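Local coordinates for protein (triosephosphate isomerase) (Thermotoga maritima, PDB 1B9B) that catalyses the interconversion of dihydroxyacetone phosphate and glyceraldehyde 3-phosphate, the triosephosphate isomerase step of glycolysis and gluconeogenesis, at residues Arg3-Trp11 with Phe243-Arg251; Gln85-His96 with Val117-Cys127. One frame throughout, in Å; residues are numbered along the deposited sequence.

Contact 1: Arg3-Trp11 with Phe243-Arg251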
loop_
_atom_site.group_PDB
_atom_site.type_symbol
_atom_site.label_atom_id
_atom_site.label_comp_id
_atom_site.label_asym_id
_atom_site.label_seq_id
_atom_site.Cartn_x
_atom_site.Cartn_y
_atom_site.Cartn_z
ATOM N N ARG B 3 -28.370 -24.917 18.616
ATOM C CA ARG B 3 -27.072 -24.252 18.723
ATOM C C ARG B 3 -26.364 -24.470 20.061
ATOM O O ARG B 3 -26.896 -24.157 21.127
ATOM C CB ARG B 3 -27.218 -22.750 18.469
ATOM C CG ARG B 3 -26.703 -22.276 17.122
ATOM C CD ARG B 3 -26.961 -20.797 16.980
ATOM N NE ARG B 3 -28.396 -20.544 16.995
ATOM C CZ ARG B 3 -28.961 -19.379 17.296
ATOM N NH1 ARG B 3 -28.217 -18.332 17.615
ATOM N NH2 ARG B 3 -30.281 -19.263 17.274
ATOM N N LYS B 4 -25.148 -24.999 19.980
ATOM C CA LYS B 4 -24.321 -25.283 21.145
ATOM C C LYS B 4 -23.467 -24.060 21.447
ATOM O O LYS B 4 -22.689 -23.630 20.609
ATOM C CB LYS B 4 -23.435 -26.489 20.836
ATOM C CG LYS B 4 -22.663 -27.047 22.007
ATOM C CD LYS B 4 -21.983 -28.343 21.600
ATOM C CE LYS B 4 -21.198 -28.958 22.742
ATOM N NZ LYS B 4 -20.440 -30.162 22.297
ATOM N N LEU B 5 -23.620 -23.498 22.638
ATOM C CA LEU B 5 -22.854 -22.316 23.023
ATOM C C LEU B 5 -21.365 -22.621 22.958
ATOM O O LEU B 5 -20.974 -23.782 22.996
ATOM C CB LEU B 5 -23.226 -21.888 24.446
ATOM C CG LEU B 5 -24.610 -21.298 24.736
ATOM C CD1 LEU B 5 -24.620 -19.820 24.378
ATOM C CD2 LEU B 5 -25.684 -22.067 23.976
ATOM N N ILE B 6 -20.539 -21.580 22.856
ATOM C CA ILE B 6 -19.084 -21.751 22.790
ATOM C C ILE B 6 -18.335 -20.643 23.519
ATOM O O ILE B 6 -18.621 -19.448 23.354
ATOM C CB ILE B 6 -18.547 -21.775 21.330
ATOM C CG1 ILE B 6 -19.090 -22.983 20.572
ATOM C CG2 ILE B 6 -17.031 -21.852 21.344
ATOM C CD1 ILE B 6 -18.715 -22.996 19.110
ATOM N N LEU B 7 -17.370 -21.063 24.327
ATOM C CA LEU B 7 -16.536 -20.146 25.081
ATOM C C LEU B 7 -15.104 -20.426 24.634
ATOM O O LEU B 7 -14.554 -21.497 24.902
ATOM C CB LEU B 7 -16.688 -20.409 26.575
ATOM C CG LEU B 7 -15.831 -19.531 27.477
ATOM C CD1 LEU B 7 -16.230 -18.067 27.351
ATOM C CD2 LEU B 7 -15.995 -20.018 28.885
ATOM N N ALA B 8 -14.506 -19.465 23.942
ATOM C CA ALA B 8 -13.157 -19.641 23.437
ATOM C C ALA B 8 -12.185 -18.644 24.026
ATOM O O ALA B 8 -12.521 -17.473 24.220
ATOM C CB ALA B 8 -13.161 -19.525 21.922
ATOM N N GLY B 9 -10.971 -19.118 24.299
ATOM C CA GLY B 9 -9.946 -18.263 24.864
ATOM C C GLY B 9 -8.766 -18.029 23.938
ATOM O O GLY B 9 -8.029 -18.956 23.584
ATOM N N ASN B 10 -8.588 -16.776 23.544
ATOM C CA ASN B 10 -7.496 -16.410 22.659
ATOM C C ASN B 10 -6.369 -15.857 23.514
ATOM O O ASN B 10 -6.319 -14.654 23.786
ATOM C CB ASN B 10 -7.983 -15.366 21.642
ATOM C CG ASN B 10 -6.859 -14.806 20.794
ATOM O OD1 ASN B 10 -5.934 -15.525 20.431
ATOM N ND2 ASN B 10 -6.939 -13.520 20.465
ATOM N N TRP B 11 -5.472 -16.740 23.947
ATOM C CA TRP B 11 -4.352 -16.330 24.794
ATOM C C TRP B 11 -3.518 -15.237 24.143
ATOM O O TRP B 11 -2.988 -14.362 24.827
ATOM C CB TRP B 11 -3.428 -17.511 25.112
ATOM C CG TRP B 11 -4.050 -18.642 25.883
ATOM C CD1 TRP B 11 -5.378 -18.826 26.158
ATOM C CD2 TRP B 11 -3.381 -19.817 26.354
ATOM N NE1 TRP B 11 -5.577 -20.049 26.755
ATOM C CE2 TRP B 11 -4.367 -20.678 26.885
ATOM C CE3 TRP B 11 -2.043 -20.230 26.371
ATOM C CZ2 TRP B 11 -4.054 -21.933 27.429
ATOM C CZ3 TRP B 11 -1.732 -21.478 26.913
ATOM C CH2 TRP B 11 -2.737 -22.314 27.431
ATOM N N PHE B 243 -11.307 -17.127 33.630
ATOM C CA PHE B 243 -11.791 -17.863 32.477
ATOM C C PHE B 243 -12.688 -18.976 33.006
ATOM O O PHE B 243 -13.763 -19.238 32.464
ATOM C CB PHE B 243 -10.620 -18.475 31.711
ATOM C CG PHE B 243 -11.033 -19.256 30.494
ATOM C CD1 PHE B 243 -11.411 -18.601 29.323
ATOM C CD2 PHE B 243 -11.062 -20.649 30.523
ATOM C CE1 PHE B 243 -11.812 -19.324 28.199
ATOM C CE2 PHE B 243 -11.463 -21.381 29.402
ATOM C CZ PHE B 243 -11.839 -20.718 28.240
ATOM N N ILE B 244 -12.240 -19.625 34.079
ATOM C CA ILE B 244 -12.992 -20.718 34.699
ATOM C C ILE B 244 -14.292 -20.185 35.308
ATOM O O ILE B 244 -15.245 -20.935 35.529
ATOM C CB ILE B 244 -12.170 -21.400 35.816
ATOM C CG1 ILE B 244 -10.705 -21.531 35.385
ATOM C CG2 ILE B 244 -12.753 -22.779 36.114
ATOM C CD1 ILE B 244 -9.774 -22.040 36.475
ATOM N N GLU B 245 -14.312 -18.884 35.579
ATOM C CA GLU B 245 -15.482 -18.227 36.143
ATOM C C GLU B 245 -16.504 -18.100 35.015
ATOM O O GLU B 245 -17.635 -18.582 35.119
ATOM C CB GLU B 245 -15.086 -16.841 36.652
ATOM C CG GLU B 245 -15.910 -16.327 37.820
ATOM C CD GLU B 245 -15.446 -14.958 38.298
ATOM O OE1 GLU B 245 -14.226 -14.784 38.522
ATOM O OE2 GLU B 245 -16.303 -14.059 38.457
ATOM N N LEU B 246 -16.082 -17.446 33.935
ATOM C CA LEU B 246 -16.920 -17.252 32.758
ATOM C C LEU B 246 -17.546 -18.576 32.372
ATOM O O LEU B 246 -18.738 -18.651 32.093
ATOM C CB LEU B 246 -16.079 -16.758 31.590
ATOM C CG LEU B 246 -15.366 -15.429 31.786
ATOM C CD1 LEU B 246 -14.421 -15.177 30.624
ATOM C CD2 LEU B 246 -16.395 -14.332 31.897
ATOM N N ALA B 247 -16.727 -19.620 32.351
ATOM C CA ALA B 247 -17.199 -20.950 31.993
ATOM C C ALA B 247 -18.332 -21.374 32.919
ATOM O O ALA B 247 -19.234 -22.114 32.519
ATOM C CB ALA B 247 -16.048 -21.954 32.069
ATOM N N ARG B 248 -18.274 -20.895 34.162
ATOM C CA ARG B 248 -19.284 -21.211 35.169
ATOM C C ARG B 248 -20.577 -20.512 34.777
ATOM O O ARG B 248 -21.627 -21.147 34.648
ATOM C CB ARG B 248 -18.831 -20.723 36.553
ATOM C CG ARG B 248 -18.924 -21.775 37.663
ATOM C CD ARG B 248 -17.550 -22.341 38.019
ATOM N NE ARG B 248 -17.631 -23.733 38.458
ATOM C CZ ARG B 248 -16.587 -24.483 38.804
ATOM N NH1 ARG B 248 -15.355 -23.983 38.774
ATOM N NH2 ARG B 248 -16.774 -25.745 39.166
ATOM N N ILE B 249 -20.477 -19.198 34.589
ATOM C CA ILE B 249 -21.602 -18.358 34.195
ATOM C C ILE B 249 -22.369 -18.970 33.025
ATOM O O ILE B 249 -23.585 -19.168 33.093
ATOM C CB ILE B 249 -21.105 -16.970 33.781
ATOM C CG1 ILE B 249 -20.330 -16.347 34.941
ATOM C CG2 ILE B 249 -22.267 -16.103 33.358
ATOM C CD1 ILE B 249 -19.702 -15.016 34.623
ATOM N N MET B 250 -21.653 -19.268 31.950
ATOM C CA MET B 250 -22.264 -19.855 30.775
ATOM C C MET B 250 -23.046 -21.132 31.079
ATOM O O MET B 250 -24.031 -21.446 30.402
ATOM C CB MET B 250 -21.194 -20.151 29.724
ATOM C CG MET B 250 -21.172 -19.150 28.581
ATOM S SD MET B 250 -20.228 -19.730 27.160
ATOM C CE MET B 250 -20.965 -21.355 26.929
ATOM N N ARG B 251 -22.607 -21.869 32.094
ATOM C CA ARG B 251 -23.264 -23.116 32.463
ATOM C C ARG B 251 -24.641 -22.847 33.072
ATOM O O ARG B 251 -25.541 -23.692 33.020
ATOM C CB ARG B 251 -22.391 -23.881 33.456
ATOM C CG ARG B 251 -22.542 -25.383 33.375
ATOM C CD ARG B 251 -23.981 -25.810 33.586
ATOM N NE ARG B 251 -24.127 -27.261 33.582
ATOM C CZ ARG B 251 -23.395 -28.085 34.329
ATOM N NH1 ARG B 251 -22.456 -27.603 35.142
ATOM N NH2 ARG B 251 -23.610 -29.396 34.273
#

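Contact 2: Gln85-His96 with Val117-Cys127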
loop_
_atom_site.group_PDB
_atom_site.type_symbol
_atom_site.label_atom_id
_atom_site.label_comp_id
_atom_site.label_asym_id
_atom_site.label_seq_id
_atom_site.Cartn_x
_atom_site.Cartn_y
_atom_site.Cartn_z
ATOM N N GLN B 85 -3.554 -30.159 12.332
ATOM C CA GLN B 85 -4.386 -31.350 12.399
ATOM C C GLN B 85 -3.704 -32.526 13.095
ATOM O O GLN B 85 -4.367 -33.321 13.750
ATOM C CB GLN B 85 -4.827 -31.766 11.002
ATOM C CG GLN B 85 -5.561 -33.075 10.989
ATOM C CD GLN B 85 -6.225 -33.338 9.671
ATOM O OE1 GLN B 85 -5.571 -33.363 8.627
ATOM N NE2 GLN B 85 -7.538 -33.536 9.702
ATOM N N GLU B 86 -2.391 -32.652 12.947
ATOM C CA GLU B 86 -1.673 -33.742 13.600
ATOM C C GLU B 86 -1.799 -33.602 15.119
ATOM O O GLU B 86 -2.187 -34.544 15.811
ATOM C CB GLU B 86 -0.196 -33.725 13.207
ATOM C CG GLU B 86 0.667 -34.635 14.070
ATOM C CD GLU B 86 2.150 -34.367 13.921
ATOM O OE1 GLU B 86 2.559 -33.191 14.009
ATOM O OE2 GLU B 86 2.909 -35.334 13.728
ATOM N N ILE B 87 -1.474 -32.414 15.622
ATOM C CA ILE B 87 -1.531 -32.121 17.055
ATOM C C ILE B 87 -2.936 -32.255 17.627
ATOM O O ILE B 87 -3.112 -32.295 18.842
ATOM C CB ILE B 87 -1.047 -30.683 17.360
ATOM C CG1 ILE B 87 0.347 -30.459 16.762
ATOM C CG2 ILE B 87 -1.061 -30.438 18.877
ATOM C CD1 ILE B 87 0.873 -29.049 16.939
ATOM N N GLY B 88 -3.941 -32.307 16.758
ATOM C CA GLY B 88 -5.305 -32.431 17.236
ATOM C C GLY B 88 -6.001 -31.110 17.524
ATOM O O GLY B 88 -6.753 -30.993 18.489
ATOM N N VAL B 89 -5.744 -30.104 16.695
ATOM C CA VAL B 89 -6.376 -28.799 16.854
ATOM C C VAL B 89 -7.757 -28.925 16.206
ATOM O O VAL B 89 -7.895 -29.563 15.160
ATOM C CB VAL B 89 -5.557 -27.700 16.132
ATOM C CG1 VAL B 89 -6.230 -26.347 16.274
ATOM C CG2 VAL B 89 -4.158 -27.644 16.705
ATOM N N GLU B 90 -8.779 -28.344 16.830
ATOM C CA GLU B 90 -10.133 -28.413 16.282
ATOM C C GLU B 90 -10.651 -27.057 15.809
ATOM O O GLU B 90 -11.466 -26.973 14.894
ATOM C CB GLU B 90 -11.093 -29.002 17.318
ATOM C CG GLU B 90 -11.011 -30.515 17.426
ATOM C CD GLU B 90 -11.946 -31.083 18.476
ATOM O OE1 GLU B 90 -11.634 -30.964 19.679
ATOM O OE2 GLU B 90 -12.999 -31.640 18.099
ATOM N N TYR B 91 -10.165 -25.995 16.438
ATOM C CA TYR B 91 -10.581 -24.652 16.082
ATOM C C TYR B 91 -9.401 -23.797 15.687
ATOM O O TYR B 91 -8.302 -23.956 16.217
ATOM C CB TYR B 91 -11.312 -23.989 17.247
ATOM C CG TYR B 91 -12.658 -24.603 17.533
ATOM C CD1 TYR B 91 -12.766 -25.820 18.211
ATOM C CD2 TYR B 91 -13.826 -23.988 17.088
ATOM C CE1 TYR B 91 -14.010 -26.410 18.436
ATOM C CE2 TYR B 91 -15.070 -24.569 17.307
ATOM C CZ TYR B 91 -15.158 -25.776 17.977
ATOM O OH TYR B 91 -16.394 -26.348 18.176
ATOM N N VAL B 92 -9.642 -22.887 14.752
ATOM C CA VAL B 92 -8.618 -21.979 14.283
ATOM C C VAL B 92 -9.212 -20.586 14.149
ATOM O O VAL B 92 -10.170 -20.382 13.398
ATOM C CB VAL B 92 -8.079 -22.385 12.902
ATOM C CG1 VAL B 92 -7.121 -21.339 12.417
ATOM C CG2 VAL B 92 -7.403 -23.730 12.970
ATOM N N ILE B 93 -8.659 -19.630 14.885
ATOM C CA ILE B 93 -9.137 -18.263 14.788
ATOM C C ILE B 93 -8.630 -17.784 13.441
ATOM O O ILE B 93 -7.481 -18.027 13.094
ATOM C CB ILE B 93 -8.536 -17.373 15.892
ATOM C CG1 ILE B 93 -9.002 -17.871 17.261
ATOM C CG2 ILE B 93 -8.946 -15.926 15.677
ATOM C CD1 ILE B 93 -8.425 -17.107 18.426
ATOM N N VAL B 94 -9.488 -17.123 12.675
ATOM C CA VAL B 94 -9.100 -16.619 11.367
ATOM C C VAL B 94 -9.617 -15.197 11.175
ATOM O O VAL B 94 -10.764 -14.899 11.494
ATOM C CB VAL B 94 -9.664 -17.522 10.235
ATOM C CG1 VAL B 94 -9.287 -16.966 8.881
ATOM C CG2 VAL B 94 -9.118 -18.924 10.367
ATOM N N GLY B 95 -8.768 -14.316 10.663
ATOM C CA GLY B 95 -9.192 -12.946 10.436
ATOM C C GLY B 95 -9.277 -12.038 11.655
ATOM O O GLY B 95 -10.071 -11.100 11.670
ATOM N N HIS B 96 -8.467 -12.295 12.676
ATOM C CA HIS B 96 -8.487 -11.462 13.864
ATOM C C HIS B 96 -8.016 -10.046 13.543
ATOM O O HIS B 96 -7.116 -9.847 12.737
ATOM C CB HIS B 96 -7.600 -12.060 14.952
ATOM C CG HIS B 96 -7.844 -11.479 16.309
ATOM N ND1 HIS B 96 -7.691 -10.136 16.581
ATOM C CD2 HIS B 96 -8.265 -12.052 17.461
ATOM C CE1 HIS B 96 -8.008 -9.905 17.843
ATOM N NE2 HIS B 96 -8.361 -11.052 18.397
ATOM N N VAL B 117 -9.114 -24.265 6.389
ATOM C CA VAL B 117 -9.420 -24.862 7.686
ATOM C C VAL B 117 -10.532 -25.889 7.541
ATOM O O VAL B 117 -10.452 -26.979 8.112
ATOM C CB VAL B 117 -9.851 -23.794 8.723
ATOM C CG1 VAL B 117 -10.429 -24.465 9.949
ATOM C CG2 VAL B 117 -8.647 -22.941 9.134
ATOM N N LEU B 118 -11.558 -25.547 6.765
ATOM C CA LEU B 118 -12.685 -26.448 6.547
ATOM C C LEU B 118 -12.284 -27.731 5.843
ATOM O O LEU B 118 -12.784 -28.797 6.175
ATOM C CB LEU B 118 -13.774 -25.754 5.738
ATOM C CG LEU B 118 -14.488 -24.587 6.423
ATOM C CD1 LEU B 118 -15.454 -23.927 5.452
ATOM C CD2 LEU B 118 -15.214 -25.089 7.668
ATOM N N GLU B 119 -11.387 -27.639 4.866
ATOM C CA GLU B 119 -10.945 -28.824 4.135
ATOM C C GLU B 119 -10.412 -29.931 5.039
ATOM O O GLU B 119 -10.679 -31.103 4.801
ATOM C CB GLU B 119 -9.870 -28.462 3.104
ATOM C CG GLU B 119 -10.399 -27.777 1.868
ATOM C CD GLU B 119 -11.645 -28.455 1.336
ATOM O OE1 GLU B 119 -12.751 -28.156 1.842
ATOM O OE2 GLU B 119 -11.519 -29.301 0.425
ATOM N N LYS B 120 -9.660 -29.560 6.073
ATOM C CA LYS B 120 -9.087 -30.531 6.999
ATOM C C LYS B 120 -10.035 -30.944 8.116
ATOM O O LYS B 120 -9.623 -31.597 9.072
ATOM C CB LYS B 120 -7.806 -29.968 7.615
ATOM C CG LYS B 120 -6.703 -29.722 6.612
ATOM C CD LYS B 120 -6.262 -31.013 5.949
ATOM C CE LYS B 120 -5.266 -30.741 4.831
ATOM N NZ LYS B 120 -5.828 -29.835 3.785
ATOM N N GLY B 121 -11.301 -30.563 8.004
ATOM C CA GLY B 121 -12.268 -30.913 9.028
ATOM C C GLY B 121 -12.123 -30.127 10.320
ATOM O O GLY B 121 -12.428 -30.640 11.391
ATOM N N MET B 122 -11.661 -28.884 10.240
ATOM C CA MET B 122 -11.502 -28.074 11.441
ATOM C C MET B 122 -12.495 -26.919 11.421
ATOM O O MET B 122 -13.132 -26.669 10.397
ATOM C CB MET B 122 -10.075 -27.552 11.528
ATOM C CG MET B 122 -9.033 -28.624 11.261
ATOM S SD MET B 122 -7.459 -28.252 12.029
ATOM C CE MET B 122 -7.067 -26.705 11.246
ATOM N N THR B 123 -12.636 -26.208 12.537
ATOM C CA THR B 123 -13.595 -25.111 12.588
ATOM C C THR B 123 -13.012 -23.708 12.523
ATOM O O THR B 123 -12.243 -23.294 13.390
ATOM C CB THR B 123 -14.480 -25.207 13.841
ATOM O OG1 THR B 123 -15.162 -26.468 13.845
ATOM C CG2 THR B 123 -15.507 -24.090 13.851
ATOM N N PRO B 124 -13.385 -22.947 11.487
ATOM C CA PRO B 124 -12.869 -21.588 11.361
ATOM C C PRO B 124 -13.650 -20.714 12.306
ATOM O O PRO B 124 -14.809 -20.990 12.576
ATOM C CB PRO B 124 -13.182 -21.216 9.910
ATOM C CG PRO B 124 -13.505 -22.516 9.236
ATOM C CD PRO B 124 -14.183 -23.310 10.308
ATOM N N ILE B 125 -13.011 -19.679 12.831
ATOM C CA ILE B 125 -13.693 -18.732 13.690
ATOM C C ILE B 125 -13.322 -17.407 13.049
ATOM O O ILE B 125 -12.273 -16.830 13.320
ATOM C CB ILE B 125 -13.224 -18.823 15.178
ATOM C CG1 ILE B 125 -13.722 -20.145 15.779
ATOM C CG2 ILE B 125 -13.796 -17.662 16.007
ATOM C CD1 ILE B 125 -13.538 -20.283 17.288
ATOM N N LEU B 126 -14.191 -16.966 12.148
ATOM C CA LEU B 126 -14.010 -15.733 11.407
ATOM C C LEU B 126 -14.355 -14.531 12.257
ATOM O O LEU B 126 -15.463 -14.416 12.773
ATOM C CB LEU B 126 -14.887 -15.758 10.151
ATOM C CG LEU B 126 -14.919 -14.532 9.231
ATOM C CD1 LEU B 126 -13.526 -14.190 8.702
ATOM C CD2 LEU B 126 -15.860 -14.834 8.087
ATOM N N CYS B 127 -13.398 -13.629 12.392
ATOM C CA CYS B 127 -13.600 -12.435 13.188
ATOM C C CYS B 127 -13.952 -11.273 12.272
ATOM O O CYS B 127 -13.335 -11.098 11.223
ATOM C CB CYS B 127 -12.324 -12.101 13.975
ATOM S SG CYS B 127 -11.625 -13.445 14.992
#

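Contact 1: Arg3-Trp11 with Phe243-Arg251
Strand 6-10 and the 243-251 part of helix 242-251 run almost exactly antiparallel, at 172°, with their axes 9.7 Å apart and Leu7 facing Ala247 at the closest pairing of CA atoms. No hydrogen bond crosses between them; the packing is apolar, side chain against side chain and against backbone. Leu7 is the residue that enters the helix surface. With CG anti to the backbone N (chi1 178°), its CD2 methyl is carried down onto the helix backbone, 3.5 Å from Ala247 CA. A small residue suits this place, as its one methyl lets Leu7 CD2 settle beside CA and also 3.7 Å from Ala247 CB. The same methyl stands over one face of the Phe243 ring, whose side chain slides past that of Leu7 in the opposite direction. Phe243 CE1 ends 4.0 Å from Gly9 CA, where glycine fits well, since a beta carbon would point at the ring and probably crowd CE1. This is the outer layer of a TIM barrel, in which the last helix of the chain packs back on the first strand. The neighbouring strand 231-234 shares in the packing, since Val234 touches both Leu7 and Leu246. Near the start of the strand Met250 takes over. Its SD lies 3.7 Å from Leu7 CB, and the bend at chi3 (51°) brings CE against Leu5 CB, at 3.4 Å. Were Met250 replaced by an alanine, SD and CE would be gone, and Leu5 CB and one flank of Leu7 would probably lose their cover. On the helix side turned from the strand, Ile244 packs against Leu27 of helix 17-30.

Contact 2: Gln85-His96 with Val117-Cys127
Tyr91 to Val94 pair with Thr123 to Leu126 as adjacent parallel strands of the TIM barrel, joined by a beta-alpha-beta crossover through helices 97-102 and 107-119. Five backbone hydrogen bonds alternate between them. Thr123 N to Glu90 O is the shortest at 2.7 Å, while Ile125 N to Val92 O is the most bent, with 135° at the hydrogen. Tyr91, Ile93, Thr123 and Ile125 share the face turned into the barrel. There the side chains of Tyr91 and Thr123 lie side by side, pointing the same way: Thr123 CG2 is 3.5 Å from Tyr91 CE2, and OG1 stands above one face of the ring, offset toward its rim. Ile125 CD1 reaches Tyr91 CD2 from an oblique direction. Val92, Ile93, Val94, Thr123 and Ile125 are beta-branched, and a branch at CB favours the extended backbone of a strand. On the opposite face Val92 meets the crossover helix, its CB 3.9 Å from Val117 CG2. Met122, bent at chi3 (-60°), brings CE within 3.5 Å of Val92 CG2 and lays SD beside Val89 O. Behind these residues the helix ends are set by Schellman motifs, with Gly88 and Gly121 supplying the positive phi that turns the chain toward each strand. Lys120 crosses Gln85 at about a right angle, its aliphatic CD against OE1, and its NZ forms a salt bridge with Asp71. At the far end of the strand pair His96 caps the following helix through ND1 to Glu98 N. Cys127 SG lies obliquely to the His96 ring and is 3.7 Å from Ile93 CG2.

Both contacts are largely buried and build on the same parallel sheet, but contact 2 pairs strands within it, while contact 1 joins it to the helices around it. Contact 1 does so by apolar packing, with no hydrogen bond across, whereas contact 2 relies on backbone hydrogen bonds and adds helix packing on its outer face; its exposed fringe lies at Gln85. Along the chain, contact 2 is nested within the loop that contact 1 closes. They meet inside the barrel, where Asn10 packs against His96 and Ile93, and Ile6 approaches Tyr91 OH. Residues of both regions also reach the second subunit: Asn10 bonds to Thr76 of that subunit, and Glu86 accepts from the backbone of its Ile17 and Ser18.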